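Local coordinates for FixG-related protein (Vibrio parahaemolyticus, PDB 2R39) that is of unknown function but forms the C-terminal immunoglobulin-like domain of a membrane protein that probably binds 4Fe-4S clusters and takes part in electron transport, at residues L37-L51 / Q65-M79. Residues are numbered along the deposited sequence; the frame is centred on the assembly and turned at random.
Sequences LKVINKTQQVQEYNL and QTIQVEPGEVLNLPM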
loop_
_atom_site.group_PDB
_atom_site.type_symbol
_atom_site.label_atom_id
_atom_site.label_comp_id
_atom_site.label_asym_id
_atom_site.label_seq_id
_atom_site.Cartn_x
_atom_site.Cartn_y
_atom_site.Cartn_z
ATOM N N LEU A 37 4.988 -2.617 -2.451
ATOM C CA LEU A 37 3.920 -2.917 -3.399
ATOM C C LEU A 37 4.521 -3.332 -4.745
ATOM O O LEU A 37 5.434 -2.689 -5.229
ATOM C CB LEU A 37 2.993 -1.706 -3.591
ATOM C CG LEU A 37 2.402 -0.973 -2.379
ATOM C CD1 LEU A 37 1.341 0.059 -2.822
ATOM C CD2 LEU A 37 1.818 -1.904 -1.365
ATOM N N LYS A 38 4.011 -4.413 -5.328
ATOM C CA LYS A 38 4.356 -4.797 -6.699
ATOM C C LYS A 38 3.137 -4.568 -7.582
ATOM O O LYS A 38 2.067 -5.111 -7.321
ATOM C CB LYS A 38 4.779 -6.267 -6.755
ATOM C CG LYS A 38 5.097 -6.788 -8.163
ATOM C CD LYS A 38 5.510 -8.268 -8.154
ATOM C CE LYS A 38 6.891 -8.468 -7.531
ATOM N NZ LYS A 38 7.377 -9.896 -7.555
ATOM N N VAL A 39 3.298 -3.752 -8.615
ATOM C CA VAL A 39 2.185 -3.378 -9.471
ATOM C C VAL A 39 2.494 -3.749 -10.916
ATOM O O VAL A 39 3.588 -3.498 -11.406
ATOM C CB VAL A 39 1.884 -1.852 -9.366
ATOM C CG1 VAL A 39 0.908 -1.408 -10.444
ATOM C CG2 VAL A 39 1.361 -1.481 -7.973
ATOM N N ILE A 40 1.530 -4.348 -11.599
ATOM C CA ILE A 40 1.710 -4.625 -13.021
ATOM C C ILE A 40 0.567 -4.088 -13.883
ATOM O O ILE A 40 -0.606 -4.196 -13.518
ATOM C CB ILE A 40 2.011 -6.126 -13.313
ATOM C CG1 ILE A 40 2.090 -6.358 -14.827
ATOM C CG2 ILE A 40 1.002 -7.055 -12.673
ATOM C CD1 ILE A 40 2.833 -7.565 -15.189
ATOM N N ASN A 41 0.933 -3.474 -15.007
ATOM C CA ASN A 41 -0.014 -3.091 -16.037
ATOM C C ASN A 41 -0.114 -4.239 -17.044
ATOM O O ASN A 41 0.845 -4.528 -17.761
ATOM C CB ASN A 41 0.480 -1.824 -16.722
ATOM C CG ASN A 41 -0.444 -1.336 -17.834
ATOM O OD1 ASN A 41 -1.412 -2.002 -18.228
ATOM N ND2 ASN A 41 -0.135 -0.160 -18.345
ATOM N N LYS A 42 -1.267 -4.896 -17.093
ATOM C CA LYS A 42 -1.427 -6.071 -17.959
ATOM C C LYS A 42 -2.074 -5.722 -19.297
ATOM O O LYS A 42 -2.423 -6.612 -20.080
ATOM C CB LYS A 42 -2.233 -7.151 -17.244
ATOM C CG LYS A 42 -1.566 -7.693 -15.990
ATOM C CD LYS A 42 -2.395 -8.816 -15.385
ATOM C CE LYS A 42 -2.005 -9.047 -13.948
ATOM N NZ LYS A 42 -2.311 -10.438 -13.578
ATOM N N THR A 43 -2.213 -4.422 -19.557
ATOM C CA THR A 43 -2.829 -3.924 -20.783
ATOM C C THR A 43 -1.731 -3.500 -21.757
ATOM O O THR A 43 -0.530 -3.505 -21.403
ATOM C CB THR A 43 -3.772 -2.730 -20.501
ATOM O OG1 THR A 43 -2.993 -1.547 -20.193
ATOM C CG2 THR A 43 -4.710 -3.045 -19.314
ATOM N N GLN A 44 -2.145 -3.136 -22.981
ATOM C CA GLN A 44 -1.204 -2.732 -24.014
ATOM C C GLN A 44 -1.099 -1.211 -24.128
ATOM O O GLN A 44 -0.473 -0.704 -25.049
ATOM C CB GLN A 44 -1.571 -3.359 -25.367
ATOM C CG GLN A 44 -1.476 -4.879 -25.406
ATOM C CD GLN A 44 -0.097 -5.406 -24.998
ATOM O OE1 GLN A 44 0.021 -6.195 -24.016
ATOM N NE2 GLN A 44 0.945 -4.965 -25.743
ATOM N N GLN A 45 -1.698 -0.495 -23.174
ATOM C CA GLN A 45 -1.623 0.966 -23.114
ATOM C C GLN A 45 -1.039 1.396 -21.762
ATOM O O GLN A 45 -1.108 0.633 -20.790
ATOM C CB GLN A 45 -3.019 1.581 -23.270
ATOM C CG GLN A 45 -3.648 1.490 -24.664
ATOM C CD GLN A 45 -4.803 2.481 -24.837
ATOM O OE1 GLN A 45 -5.492 2.840 -23.866
ATOM N NE2 GLN A 45 -5.012 2.933 -26.069
ATOM N N VAL A 46 -0.470 2.604 -21.716
ATOM C CA VAL A 46 -0.052 3.255 -20.459
ATOM C C VAL A 46 -1.282 3.470 -19.576
ATOM O O VAL A 46 -2.342 3.851 -20.067
ATOM C CB VAL A 46 0.633 4.635 -20.731
ATOM C CG1 VAL A 46 1.062 5.328 -19.417
ATOM C CG2 VAL A 46 1.825 4.475 -21.642
ATOM N N GLN A 47 -1.147 3.213 -18.274
ATOM C CA GLN A 47 -2.247 3.406 -17.336
ATOM C C GLN A 47 -1.805 4.234 -16.117
ATOM O O GLN A 47 -0.614 4.308 -15.825
ATOM C CB GLN A 47 -2.820 2.044 -16.897
ATOM C CG GLN A 47 -3.210 1.082 -18.058
ATOM C CD GLN A 47 -4.414 1.540 -18.869
ATOM O OE1 GLN A 47 -5.132 2.464 -18.483
ATOM N NE2 GLN A 47 -4.635 0.890 -20.020
ATOM N N GLU A 48 -2.768 4.849 -15.419
ATOM C CA GLU A 48 -2.509 5.612 -14.183
ATOM C C GLU A 48 -3.272 4.986 -13.041
ATOM O O GLU A 48 -4.471 4.740 -13.153
ATOM C CB GLU A 48 -2.898 7.115 -14.287
ATOM C CG GLU A 48 -2.799 7.875 -12.906
ATOM C CD GLU A 48 -3.234 9.361 -12.907
ATOM O OE1 GLU A 48 -2.670 10.136 -13.691
ATOM O OE2 GLU A 48 -4.122 9.746 -12.087
ATOM N N TYR A 49 -2.576 4.739 -11.940
ATOM C CA TYR A 49 -3.186 4.119 -10.756
ATOM C C TYR A 49 -3.056 5.046 -9.534
ATOM O O TYR A 49 -2.091 5.797 -9.430
ATOM C CB TYR A 49 -2.556 2.740 -10.466
ATOM C CG TYR A 49 -2.473 1.808 -11.675
ATOM C CD1 TYR A 49 -3.618 1.381 -12.336
ATOM C CD2 TYR A 49 -1.247 1.347 -12.147
ATOM C CE1 TYR A 49 -3.543 0.514 -13.446
ATOM C CE2 TYR A 49 -1.167 0.471 -13.249
ATOM C CZ TYR A 49 -2.320 0.065 -13.894
ATOM O OH TYR A 49 -2.250 -0.783 -14.998
ATOM N N ASN A 50 -4.045 5.019 -8.643
ATOM C CA ASN A 50 -3.895 5.614 -7.318
ATOM C C ASN A 50 -3.709 4.449 -6.349
ATOM O O ASN A 50 -4.316 3.376 -6.525
ATOM C CB ASN A 50 -5.142 6.374 -6.867
ATOM C CG ASN A 50 -5.269 7.801 -7.457
ATOM O OD1 ASN A 50 -4.310 8.441 -7.898
ATOM N ND2 ASN A 50 -6.495 8.316 -7.401
ATOM N N LEU A 51 -2.917 4.689 -5.310
ATOM C CA LEU A 51 -2.649 3.701 -4.275
ATOM C C LEU A 51 -3.098 4.300 -2.967
ATOM O O LEU A 51 -2.823 5.471 -2.675
ATOM C CB LEU A 51 -1.171 3.323 -4.223
ATOM C CG LEU A 51 -0.530 2.921 -5.563
ATOM C CD1 LEU A 51 0.965 2.967 -5.443
ATOM C CD2 LEU A 51 -0.990 1.524 -6.062
ATOM N N GLN A 65 1.928 7.420 -4.416
ATOM C CA GLN A 65 0.493 7.495 -4.259
ATOM C C GLN A 65 -0.230 7.379 -5.615
ATOM O O GLN A 65 -1.296 6.773 -5.711
ATOM C CB GLN A 65 0.129 8.838 -3.602
ATOM C CG GLN A 65 -1.321 8.958 -3.288
ATOM C CD GLN A 65 -1.650 10.161 -2.447
ATOM O OE1 GLN A 65 -1.688 11.298 -2.935
ATOM N NE2 GLN A 65 -1.936 9.912 -1.177
ATOM N N THR A 66 0.323 8.024 -6.633
ATOM C CA THR A 66 -0.258 8.036 -7.960
ATOM C C THR A 66 0.890 7.731 -8.908
ATOM O O THR A 66 1.944 8.365 -8.819
ATOM C CB THR A 66 -0.865 9.432 -8.284
ATOM O OG1 THR A 66 -1.925 9.716 -7.361
ATOM C CG2 THR A 66 -1.436 9.470 -9.686
ATOM N N ILE A 67 0.686 6.792 -9.826
ATOM C CA ILE A 67 1.760 6.330 -10.718
ATOM C C ILE A 67 1.298 6.158 -12.162
ATOM O O ILE A 67 0.126 5.881 -12.404
ATOM C CB ILE A 67 2.367 4.975 -10.232
ATOM C CG1 ILE A 67 1.250 3.966 -9.918
ATOM C CG2 ILE A 67 3.221 5.176 -8.998
ATOM C CD1 ILE A 67 1.724 2.578 -9.566
ATOM N N GLN A 68 2.220 6.349 -13.111
ATOM C CA GLN A 68 1.999 6.005 -14.515
ATOM C C GLN A 68 2.789 4.737 -14.842
ATOM O O GLN A 68 4.002 4.674 -14.603
ATOM C CB GLN A 68 2.475 7.138 -15.444
ATOM C CG GLN A 68 1.451 8.217 -15.716
ATOM C CD GLN A 68 1.931 9.233 -16.730
ATOM O OE1 GLN A 68 2.823 8.957 -17.554
ATOM N NE2 GLN A 68 1.339 10.422 -16.692
ATOM N N VAL A 69 2.104 3.730 -15.381
ATOM C CA VAL A 69 2.714 2.418 -15.629
ATOM C C VAL A 69 2.613 2.031 -17.109
ATOM O O VAL A 69 1.535 2.097 -17.699
ATOM C CB VAL A 69 2.068 1.324 -14.740
ATOM C CG1 VAL A 69 2.851 0.006 -14.815
ATOM C CG2 VAL A 69 1.983 1.797 -13.300
ATOM N N GLU A 70 3.745 1.636 -17.696
ATOM C CA GLU A 70 3.822 1.289 -19.120
ATOM C C GLU A 70 3.255 -0.109 -19.384
ATOM O O GLU A 70 3.167 -0.918 -18.460
ATOM C CB GLU A 70 5.275 1.382 -19.617
ATOM C CG GLU A 70 5.858 2.802 -19.661
ATOM C CD GLU A 70 5.284 3.652 -20.782
ATOM O OE1 GLU A 70 4.878 3.092 -21.822
ATOM O OE2 GLU A 70 5.255 4.891 -20.637
ATOM N N PRO A 71 2.848 -0.399 -20.641
ATOM C CA PRO A 71 2.332 -1.740 -20.966
ATOM C C PRO A 71 3.285 -2.856 -20.531
ATOM O O PRO A 71 4.470 -2.840 -20.900
ATOM C CB PRO A 71 2.200 -1.711 -22.490
ATOM C CG PRO A 71 2.075 -0.296 -22.843
ATOM C CD PRO A 71 2.794 0.508 -21.799
ATOM N N GLY A 72 2.772 -3.799 -19.723
ATOM C CA GLY A 72 3.574 -4.927 -19.247
ATOM C C GLY A 72 4.617 -4.582 -18.195
ATOM O O GLY A 72 5.300 -5.515 -17.659
ATOM N N GLU A 73 4.754 -3.239 -17.908
ATOM C CA GLU A 73 5.715 -2.812 -16.902
ATOM C C GLU A 73 5.357 -3.350 -15.508
ATOM O O GLU A 73 4.195 -3.292 -15.077
ATOM C CB GLU A 73 5.813 -1.286 -16.870
ATOM C CG GLU A 73 6.787 -0.741 -15.835
ATOM C CD GLU A 73 6.902 0.762 -15.881
ATOM O OE1 GLU A 73 5.884 1.433 -16.161
ATOM O OE2 GLU A 73 8.017 1.275 -15.643
ATOM N N VAL A 74 6.369 -3.882 -14.826
ATOM C CA VAL A 74 6.257 -4.292 -13.430
ATOM C C VAL A 74 7.017 -3.273 -12.579
ATOM O O VAL A 74 8.213 -3.053 -12.789
ATOM C CB VAL A 74 6.822 -5.722 -13.204
ATOM C CG1 VAL A 74 6.724 -6.125 -11.747
ATOM C CG2 VAL A 74 6.092 -6.723 -14.065
ATOM N N LEU A 75 6.307 -2.638 -11.646
ATOM C CA LEU A 75 6.907 -1.661 -10.742
ATOM C C LEU A 75 7.044 -2.204 -9.317
ATOM O O LEU A 75 6.185 -2.930 -8.821
ATOM C CB LEU A 75 6.088 -0.363 -10.713
ATOM C CG LEU A 75 6.031 0.557 -11.936
ATOM C CD1 LEU A 75 5.088 1.729 -11.648
ATOM C CD2 LEU A 75 7.407 1.075 -12.295
ATOM N N ASN A 76 8.125 -1.811 -8.661
ATOM C CA ASN A 76 8.414 -2.233 -7.308
ATOM C C ASN A 76 8.447 -1.009 -6.407
ATOM O O ASN A 76 9.293 -0.125 -6.591
ATOM C CB ASN A 76 9.755 -2.951 -7.276
ATOM C CG ASN A 76 9.950 -3.740 -6.017
ATOM O OD1 ASN A 76 10.834 -3.438 -5.207
ATOM N ND2 ASN A 76 9.132 -4.769 -5.839
ATOM N N LEU A 77 7.525 -0.950 -5.446
ATOM C CA LEU A 77 7.285 0.287 -4.710
ATOM C C LEU A 77 7.429 0.170 -3.195
ATOM O O LEU A 77 6.450 -0.129 -2.491
ATOM C CB LEU A 77 5.914 0.877 -5.078
ATOM C CG LEU A 77 5.554 1.013 -6.563
ATOM C CD1 LEU A 77 4.112 1.404 -6.749
ATOM C CD2 LEU A 77 6.486 2.002 -7.294
ATOM N N PRO A 78 8.651 0.416 -2.685
ATOM C CA PRO A 78 8.909 0.485 -1.256
ATOM C C PRO A 78 8.204 1.694 -0.638
ATOM O O PRO A 78 8.190 2.777 -1.227
ATOM C CB PRO A 78 10.433 0.661 -1.183
ATOM C CG PRO A 78 10.804 1.253 -2.469
ATOM C CD PRO A 78 9.876 0.665 -3.470
HETATM N N MSE A 79 7.624 1.508 0.539
HETATM C CA MSE A 79 6.896 2.584 1.200
HETATM C C MSE A 79 6.771 2.289 2.684
HETATM O O MSE A 79 7.128 1.204 3.146
HETATM C CB MSE A 79 5.491 2.698 0.606
HETATM C CG MSE A 79 4.647 1.428 0.823
HETATM SE SE MSE A 79 2.807 1.760 0.402
HETATM C CE MSE A 79 2.391 3.056 1.811
HETATM O O HOH W 1 -2.239 7.066 -0.565
#
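Two antiparallel strand pairings, one in each sheet of the immunoglobulin-like sandwich, join L37-L51 to Q65-M79. In one sheet 37-41 runs beside 74-79, with L37-L77 and V39-L75 as hydrogen-bonded pairs; in the other 47-51 runs beside 66-69, where Q47-V69 and Y49-I67 play that part. Both segments cross from one sheet to the other, through 42-46 and through the type II turn E70-E73, so the two loops lie together at one end of the sandwich.

Between the sheets the side chains interlock. V39 and I67 meet tip to tip, CG1 to CD1, while L51 CD1 reaches L77 CD1 at 3.7 Å. I67 CG1 sits between its own N and carbonyl carbon (chi1 48°), which swings CD1 in among V39, L51 and Y49. The tyrosine takes V69 CG2 at the ring edge, 3.4 Å from CE2, and L99 of strand 92-101 also packs on it. At the far end the selenium of M79, a selenomethionine, lies 3.9 Å from L37 CG. Away from the core, T66 OG1 donates to N50 OD1 across 2.8 Å, and a water links L51 O to Q65 NE2.

The N41 amide fastens the 42-46 loop to the end of strand 66-69. Its CG stands anti to the backbone N (chi1 180°), sending the amide toward the opposite sheet; ND2 donates to Q45 O, in the loop of its own segment, and to V69 O in that other sheet. The V69 carbonyl thus serves two donors, Q47 N and this amide, the latter 53° above the carbonyl plane. On the amide's other atom, OD1 forms an Asx turn with T43 N and also receives T43 OG1, in the carbonyl plane on a lone pair, at 2.6 Å.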